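PDB 1RH1: colicin-B from Escherichia coli, which forms channels that depolarise the cytoplasmic membrane of Escherichia coli and closely related bacteria, dissipating their cellular energy. Local coordinates for residues 198-203 against 213-218. Residues are numbered along the deposited sequence; the frame is centred on the assembly and turned at random.
Sequences VPVPDR and VYSAPV
V198 and S215 exchange two backbone hydrogen bonds, V198 N to S215 O at 3.0 Å and S215 N to V198 O at 2.8 Å, and so form an antiparallel hydrogen-bonded pair. Both bonds are nearly straight at the hydrogen. V198 O also receives a CA-H contact from Y214 CA, 3.3 Å away. One residue further along, P199 and Y214 make a non-hydrogen-bonded pair, the place in an antiparallel arrangement where a proline's missing N-H costs no bond to this partner strand. The third link, V200 N to V213 O, is already weak at 3.4 Å.

This is a short antiparallel pairing within the mixed sheet of the colicin's N-terminal half, remote from the helical pore-forming domain. The local axes of 198-201 and 213-216 make an angle of 116°, far from the 180° of a strictly antiparallel pair, which is consistent with bonding confined to a few residues.

Side chains gather around V200. With CG1 pointing away from the backbone N (chi1 178°), the other methyl, CG2, is left on the side of strand 213-216 and rests 3.6 Å from S215 CB, while V200 CB meets V213 CG1 at 3.9 Å. The Y214 ring takes a different course: Y214 CD2 approaches P199 CA at 3.9 Å, obliquely to the ring, and P199 CB a little farther off, while the carbonyl carbon of V198 lies near the ring plane at its edge.

On its other side, strand 213-216 pairs with strand 225-228 through backbone bonds of Y214 with L227 and A216 with L225. V200 also bonds through its backbone to I210, and its side chain packs on that residue, while V213 packs against V226 and S228.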
# COMPACT_ATOMS: atom_id res chain seq x y z
N VAL A 198 2.47 -6.45 -33.39
CA VAL A 198 3.16 -7.20 -34.44
C VAL A 198 2.30 -7.28 -35.72
O VAL A 198 1.10 -7.52 -35.61
CB VAL A 198 3.45 -8.57 -33.84
CG1 VAL A 198 3.92 -9.56 -34.90
CG2 VAL A 198 4.55 -8.40 -32.80
N PRO A 199 2.81 -7.12 -36.95
CA PRO A 199 2.01 -7.22 -38.18
C PRO A 199 1.38 -8.60 -38.35
O PRO A 199 2.00 -9.63 -38.04
CB PRO A 199 3.01 -6.83 -39.26
CG PRO A 199 4.31 -7.35 -38.71
CD PRO A 199 4.22 -6.90 -37.27
N VAL A 200 0.13 -8.63 -38.80
CA VAL A 200 -0.57 -9.90 -38.95
C VAL A 200 -0.45 -10.36 -40.40
O VAL A 200 -0.75 -9.57 -41.29
CB VAL A 200 -2.07 -9.74 -38.55
CG1 VAL A 200 -2.82 -11.05 -38.74
CG2 VAL A 200 -2.20 -9.41 -37.07
N PRO A 201 -0.01 -11.59 -40.68
CA PRO A 201 -0.04 -12.22 -41.98
C PRO A 201 -1.36 -12.47 -42.66
O PRO A 201 -2.34 -12.91 -42.05
CB PRO A 201 0.70 -13.51 -41.81
CG PRO A 201 0.63 -13.77 -40.34
CD PRO A 201 0.78 -12.38 -39.76
N ASP A 202 -1.30 -12.16 -43.96
CA ASP A 202 -2.37 -12.37 -44.90
C ASP A 202 -2.36 -13.82 -45.32
O ASP A 202 -1.50 -14.24 -46.09
CB ASP A 202 -2.19 -11.51 -46.15
CG ASP A 202 -3.44 -11.44 -47.03
OD1 ASP A 202 -3.62 -10.45 -47.73
OD2 ASP A 202 -4.27 -12.34 -47.01
N ARG A 203 -3.35 -14.58 -44.85
CA ARG A 203 -3.49 -15.97 -45.21
C ARG A 203 -3.86 -16.15 -46.67
O ARG A 203 -3.67 -17.25 -47.19
CB ARG A 203 -4.56 -16.63 -44.36
CG ARG A 203 -4.04 -17.59 -43.31
CD ARG A 203 -3.24 -16.91 -42.20
NE ARG A 203 -4.09 -16.05 -41.36
CZ ARG A 203 -3.79 -15.72 -40.09
NH1 ARG A 203 -2.67 -16.16 -39.49
NH2 ARG A 203 -4.64 -14.94 -39.42
N VAL A 213 -2.76 -3.58 -40.26
CA VAL A 213 -3.43 -4.46 -39.33
C VAL A 213 -2.26 -5.06 -38.56
O VAL A 213 -1.29 -5.58 -39.14
CB VAL A 213 -4.24 -5.56 -40.11
CG1 VAL A 213 -4.51 -6.80 -39.30
CG2 VAL A 213 -5.61 -5.02 -40.42
N TYR A 214 -2.37 -4.94 -37.23
CA TYR A 214 -1.35 -5.39 -36.28
C TYR A 214 -2.04 -6.14 -35.17
O TYR A 214 -3.23 -5.90 -34.96
CB TYR A 214 -0.62 -4.18 -35.67
CG TYR A 214 0.01 -3.27 -36.72
CD1 TYR A 214 -0.73 -2.20 -37.24
CD2 TYR A 214 1.28 -3.54 -37.21
CE1 TYR A 214 -0.20 -1.42 -38.26
CE2 TYR A 214 1.81 -2.75 -38.24
CZ TYR A 214 1.07 -1.70 -38.76
OH TYR A 214 1.57 -0.94 -39.79
N SER A 215 -1.38 -7.05 -34.43
CA SER A 215 -2.00 -7.73 -33.29
C SER A 215 -1.24 -7.45 -32.01
O SER A 215 -0.00 -7.46 -31.99
CB SER A 215 -2.05 -9.26 -33.47
OG SER A 215 -0.78 -9.91 -33.38
N ALA A 216 -1.95 -7.22 -30.90
CA ALA A 216 -1.31 -6.91 -29.63
C ALA A 216 -1.89 -7.67 -28.46
O ALA A 216 -3.10 -7.86 -28.42
CB ALA A 216 -1.46 -5.47 -29.29
N PRO A 217 -1.07 -8.12 -27.50
CA PRO A 217 -1.55 -8.74 -26.27
C PRO A 217 -2.16 -7.82 -25.21
O PRO A 217 -1.57 -7.52 -24.16
CB PRO A 217 -0.34 -9.50 -25.80
CG PRO A 217 0.79 -8.60 -26.20
CD PRO A 217 0.38 -8.21 -27.60
N VAL A 218 -3.37 -7.36 -25.55
CA VAL A 218 -4.21 -6.63 -24.62
C VAL A 218 -4.65 -7.66 -23.59
O VAL A 218 -4.70 -7.36 -22.39
CB VAL A 218 -5.40 -6.06 -25.33
CG1 VAL A 218 -6.28 -5.31 -24.37
CG2 VAL A 218 -4.89 -5.17 -26.45